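Local coordinates for protein HTH-type transcriptional repressor Rv2887 (Mycobacterium tuberculosis, PDB 5HSM) that represses a methyltransferase gene by binding its promoter as a homodimer, represses several other genes, and also binds salicylate and para-aminosalicylic acid, at residues L62-A74 / S111-A124. Residues are numbered along the deposited sequence; the frame is centred on the assembly and turned at random.
Sequences LRMLSQSPGLSSA and SLPATLTARGRALA. With SO4 (sulfate ion), chain C.
With chi1 at -55°, Leu116 swings CG away from its own carbonyl carbon and lowers its two methyls onto helix 56-67, while Leu62, its CG trans to the backbone N (chi1 -162°), reaches out to meet one of them. This is the winged helix-turn-helix of a MarR repressor: the extended returning arm of the wing, 111-117, runs past the end of helix 56-67 and the turn into helix 73-79. Leu62 and Leu116 cross nearly at right angles, CD1 of Leu62 lying 3.7 Å from CD2 of Leu116. The other methyl of Leu116, CD1, rests on Ser66 CB. Leu62 also packs its CG against Ala124 CB at 3.9 Å, tying in the start of helix 118-139; the axes of the short segments 62-67 and 118-124 come within 9.5 Å. One turn along helix 56-67, Leu65 meets Leu116 CD2 with its CB and sets CD1 against Ala114 CB, with Leu76 and Leu91 of the neighbouring helices also against its side chain. Beside it the backbones pair briefly, Ser72 bridging Pro113. Gly70 N, in the type II turn Ser68-Leu71, donates to Ala114 O at 2.9 Å; Ala114 N returns a bond to Leu71 O, and Ser73 N donates to Leu112 O. At the far end, poorly ordered Ser111 brings its OG to the start of helix 73-79, where it accepts from Ala74 N at 2.9 Å, N-H...O angle 150°.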
loop_
_atom_site.group_PDB
_atom_site.type_symbol
_atom_site.label_atom_id
_atom_site.label_comp_id
_atom_site.label_asym_id
_atom_site.label_seq_id
_atom_site.Cartn_x
_atom_site.Cartn_y
_atom_site.Cartn_z
ATOM N N LEU A 62 4.046 1.955 -17.159
ATOM C CA LEU A 62 4.930 1.397 -18.183
ATOM C C LEU A 62 4.955 -0.141 -18.183
ATOM O O LEU A 62 4.819 -0.784 -19.229
ATOM C CB LEU A 62 6.344 1.955 -17.967
ATOM C CG LEU A 62 7.391 1.895 -19.076
ATOM C CD1 LEU A 62 6.935 2.691 -20.287
ATOM C CD2 LEU A 62 8.711 2.437 -18.550
ATOM N N ARG A 63 5.118 -0.730 -17.005
ATOM C CA ARG A 63 5.200 -2.175 -16.883
ATOM C C ARG A 63 3.870 -2.837 -17.261
ATOM O O ARG A 63 3.840 -3.864 -17.967
ATOM C CB ARG A 63 5.613 -2.562 -15.458
ATOM C CG ARG A 63 5.757 -4.052 -15.261
ATOM C CD ARG A 63 6.825 -4.374 -14.246
ATOM N NE ARG A 63 7.094 -5.808 -14.181
ATOM C CZ ARG A 63 7.825 -6.478 -15.072
ATOM N NH1 ARG A 63 8.365 -5.852 -16.114
ATOM N NH2 ARG A 63 8.017 -7.782 -14.922
ATOM N N MET A 64 2.773 -2.235 -16.807
ATOM C CA MET A 64 1.443 -2.751 -17.134
ATOM C C MET A 64 1.200 -2.754 -18.646
ATOM O O MET A 64 0.666 -3.719 -19.208
ATOM C CB MET A 64 0.360 -1.931 -16.437
ATOM C CG MET A 64 0.234 -2.213 -14.959
ATOM S SD MET A 64 -1.267 -1.508 -14.261
ATOM C CE MET A 64 -0.953 0.240 -14.427
ATOM N N LEU A 65 1.588 -1.666 -19.298
ATOM C CA LEU A 65 1.450 -1.564 -20.749
ATOM C C LEU A 65 2.414 -2.464 -21.529
ATOM O O LEU A 65 2.108 -2.889 -22.651
ATOM C CB LEU A 65 1.634 -0.114 -21.189
ATOM C CG LEU A 65 0.394 0.753 -20.992
ATOM C CD1 LEU A 65 0.693 2.192 -21.381
ATOM C CD2 LEU A 65 -0.746 0.202 -21.833
ATOM N N SER A 66 3.577 -2.760 -20.965
ATOM C CA SER A 66 4.462 -3.699 -21.647
ATOM C C SER A 66 3.874 -5.100 -21.558
ATOM O O SER A 66 4.049 -5.916 -22.460
ATOM C CB SER A 66 5.870 -3.681 -21.059
ATOM O OG SER A 66 5.879 -4.261 -19.778
ATOM N N GLN A 67 3.176 -5.382 -20.465
ATOM C CA GLN A 67 2.577 -6.713 -20.308
ATOM C C GLN A 67 1.180 -6.833 -20.934
ATOM O O GLN A 67 0.660 -7.945 -21.147
ATOM C CB GLN A 67 2.534 -7.080 -18.821
ATOM C CG GLN A 67 3.902 -7.469 -18.274
ATOM C CD GLN A 67 3.957 -7.545 -16.760
ATOM O OE1 GLN A 67 3.017 -7.159 -16.063
ATOM N NE2 GLN A 67 5.070 -8.051 -16.242
ATOM N N SER A 68 0.570 -5.695 -21.240
ATOM C CA SER A 68 -0.773 -5.701 -21.799
ATOM C C SER A 68 -1.023 -4.517 -22.736
ATOM O O SER A 68 -1.738 -3.584 -22.379
ATOM C CB SER A 68 -1.804 -5.702 -20.665
ATOM O OG SER A 68 -3.089 -6.010 -21.157
ATOM N N PRO A 69 -0.441 -4.557 -23.942
ATOM C CA PRO A 69 -0.588 -3.430 -24.872
ATOM C C PRO A 69 -2.061 -3.126 -25.193
ATOM O O PRO A 69 -2.887 -4.041 -25.317
ATOM C CB PRO A 69 0.162 -3.898 -26.126
ATOM C CG PRO A 69 1.043 -5.026 -25.674
ATOM C CD PRO A 69 0.338 -5.668 -24.517
ATOM N N GLY A 70 -2.394 -1.847 -25.292
ATOM C CA GLY A 70 -3.729 -1.445 -25.699
ATOM C C GLY A 70 -4.736 -1.238 -24.586
ATOM O O GLY A 70 -5.882 -0.888 -24.861
ATOM N N LEU A 71 -4.331 -1.460 -23.336
ATOM C CA LEU A 71 -5.197 -1.144 -22.197
ATOM C C LEU A 71 -5.551 0.327 -22.176
ATOM O O LEU A 71 -4.708 1.170 -22.458
ATOM C CB LEU A 71 -4.525 -1.511 -20.878
ATOM C CG LEU A 71 -4.430 -2.987 -20.517
ATOM C CD1 LEU A 71 -3.960 -3.131 -19.079
ATOM C CD2 LEU A 71 -5.767 -3.673 -20.725
ATOM N N SER A 72 -6.789 0.642 -21.820
ATOM C CA SER A 72 -7.194 2.038 -21.696
ATOM C C SER A 72 -6.740 2.625 -20.370
ATOM O O SER A 72 -6.377 1.899 -19.444
ATOM C CB SER A 72 -8.709 2.179 -21.827
ATOM O OG SER A 72 -9.364 1.587 -20.723
ATOM N N SER A 73 -6.772 3.952 -20.288
ATOM C CA SER A 73 -6.386 4.659 -19.084
ATOM C C SER A 73 -7.213 4.203 -17.890
ATOM O O SER A 73 -6.684 4.022 -16.805
ATOM C CB SER A 73 -6.541 6.166 -19.279
ATOM O OG SER A 73 -6.191 6.859 -18.096
ATOM N N ALA A 74 -8.512 4.005 -18.095
ATOM C CA ALA A 74 -9.387 3.598 -17.002
ATOM C C ALA A 74 -8.983 2.219 -16.506
ATOM O O ALA A 74 -8.939 1.948 -15.304
ATOM C CB ALA A 74 -10.842 3.595 -17.447
ATOM N N SER A 111 -10.733 8.550 -21.677
ATOM C CA SER A 111 -10.016 7.294 -21.480
ATOM C C SER A 111 -9.738 6.575 -22.801
ATOM O O SER A 111 -10.609 5.902 -23.355
ATOM C CB SER A 111 -10.794 6.373 -20.547
ATOM O OG SER A 111 -10.072 5.180 -20.301
ATOM N N LEU A 112 -8.505 6.716 -23.279
ATOM C CA LEU A 112 -8.071 6.161 -24.558
ATOM C C LEU A 112 -7.184 4.933 -24.366
ATOM O O LEU A 112 -6.577 4.767 -23.309
ATOM C CB LEU A 112 -7.309 7.226 -25.348
ATOM C CG LEU A 112 -7.955 8.606 -25.369
ATOM C CD1 LEU A 112 -6.938 9.647 -25.784
ATOM C CD2 LEU A 112 -9.168 8.623 -26.298
ATOM N N PRO A 113 -7.103 4.067 -25.392
ATOM C CA PRO A 113 -6.129 2.971 -25.372
ATOM C C PRO A 113 -4.707 3.518 -25.419
ATOM O O PRO A 113 -4.505 4.586 -25.994
ATOM C CB PRO A 113 -6.450 2.186 -26.651
ATOM C CG PRO A 113 -7.790 2.625 -27.064
ATOM C CD PRO A 113 -7.961 4.023 -26.585
ATOM N N ALA A 114 -3.748 2.809 -24.836
ATOM C CA ALA A 114 -2.358 3.261 -24.856
ATOM C C ALA A 114 -1.407 2.119 -25.187
ATOM O O ALA A 114 -1.667 0.951 -24.878
ATOM C CB ALA A 114 -1.977 3.891 -23.527
ATOM N N THR A 115 -0.301 2.470 -25.824
ATOM C CA THR A 115 0.715 1.503 -26.196
ATOM C C THR A 115 2.098 2.074 -25.971
ATOM O O THR A 115 2.278 3.294 -25.920
ATOM C CB THR A 115 0.608 1.085 -27.677
ATOM O OG1 THR A 115 0.657 2.252 -28.510
ATOM C CG2 THR A 115 -0.681 0.340 -27.934
ATOM N N LEU A 116 3.075 1.188 -25.858
ATOM C CA LEU A 116 4.458 1.614 -25.756
ATOM C C LEU A 116 5.085 1.760 -27.138
ATOM O O LEU A 116 4.743 1.025 -28.077
ATOM C CB LEU A 116 5.266 0.616 -24.941
ATOM C CG LEU A 116 4.765 0.279 -23.540
ATOM C CD1 LEU A 116 5.841 -0.530 -22.849
ATOM C CD2 LEU A 116 4.467 1.568 -22.775
ATOM N N THR A 117 6.022 2.698 -27.234
ATOM C CA THR A 117 6.887 2.859 -28.401
ATOM C C THR A 117 8.070 1.913 -28.260
ATOM O O THR A 117 8.219 1.263 -27.222
ATOM C CB THR A 117 7.414 4.293 -28.497
ATOM O OG1 THR A 117 8.150 4.588 -27.302
ATOM C CG2 THR A 117 6.264 5.278 -28.616
ATOM N N ALA A 118 8.935 1.855 -29.272
ATOM C CA ALA A 118 10.181 1.101 -29.138
ATOM C C ALA A 118 10.986 1.585 -27.916
ATOM O O ALA A 118 11.493 0.783 -27.115
ATOM C CB ALA A 118 11.021 1.211 -30.426
ATOM N N ARG A 119 11.079 2.904 -27.769
ATOM C CA ARG A 119 11.777 3.500 -26.630
ATOM C C ARG A 119 11.121 3.102 -25.315
ATOM O O ARG A 119 11.801 2.815 -24.322
ATOM C CB ARG A 119 11.805 5.022 -26.758
ATOM C CG ARG A 119 12.476 5.729 -25.581
ATOM C CD ARG A 119 12.517 7.237 -25.789
ATOM N NE ARG A 119 13.226 7.595 -27.015
ATOM C CZ ARG A 119 13.543 8.840 -27.352
ATOM N NH1 ARG A 119 13.214 9.846 -26.549
ATOM N NH2 ARG A 119 14.188 9.079 -28.487
ATOM N N GLY A 120 9.794 3.086 -25.308
ATOM C CA GLY A 120 9.048 2.652 -24.143
ATOM C C GLY A 120 9.284 1.207 -23.742
ATOM O O GLY A 120 9.370 0.898 -22.547
ATOM N N ARG A 121 9.373 0.313 -24.723
ATOM C CA ARG A 121 9.568 -1.104 -24.422
ATOM C C ARG A 121 10.984 -1.296 -23.873
ATOM O O ARG A 121 11.211 -2.047 -22.903
ATOM C CB ARG A 121 9.317 -1.967 -25.678
ATOM C CG ARG A 121 7.882 -1.855 -26.194
ATOM C CD ARG A 121 7.553 -2.825 -27.348
ATOM N NE ARG A 121 8.302 -2.526 -28.567
ATOM C CZ ARG A 121 7.896 -1.693 -29.524
ATOM N NH1 ARG A 121 6.737 -1.049 -29.413
ATOM N NH2 ARG A 121 8.651 -1.507 -30.603
ATOM N N ALA A 122 11.937 -0.586 -24.482
ATOM C CA ALA A 122 13.318 -0.683 -24.031
ATOM C C ALA A 122 13.424 -0.183 -22.593
ATOM O O ALA A 122 14.075 -0.814 -21.736
ATOM C CB ALA A 122 14.237 0.107 -24.938
ATOM N N LEU A 123 12.769 0.947 -22.340
ATOM C CA LEU A 123 12.779 1.582 -21.015
ATOM C C LEU A 123 12.126 0.691 -19.989
ATOM O O LEU A 123 12.578 0.618 -18.850
ATOM C CB LEU A 123 12.063 2.935 -21.047
ATOM C CG LEU A 123 12.114 3.782 -19.774
ATOM C CD1 LEU A 123 13.567 4.144 -19.427
ATOM C CD2 LEU A 123 11.266 5.035 -19.928
ATOM N N ALA A 124 11.047 0.019 -20.385
ATOM C CA ALA A 124 10.324 -0.834 -19.458
ATOM C C ALA A 124 11.259 -1.936 -18.993
ATOM O O ALA A 124 11.302 -2.273 -17.793
ATOM C CB ALA A 124 9.056 -1.423 -20.110
HETATM S S SO4 C . 11.623 -3.920 -30.098
HETATM O O1 SO4 C . 12.588 -3.457 -29.106
HETATM O O2 SO4 C . 11.563 -2.947 -31.188
HETATM O O3 SO4 C . 10.311 -4.063 -29.470
HETATM O O4 SO4 C . 12.053 -5.220 -30.610
#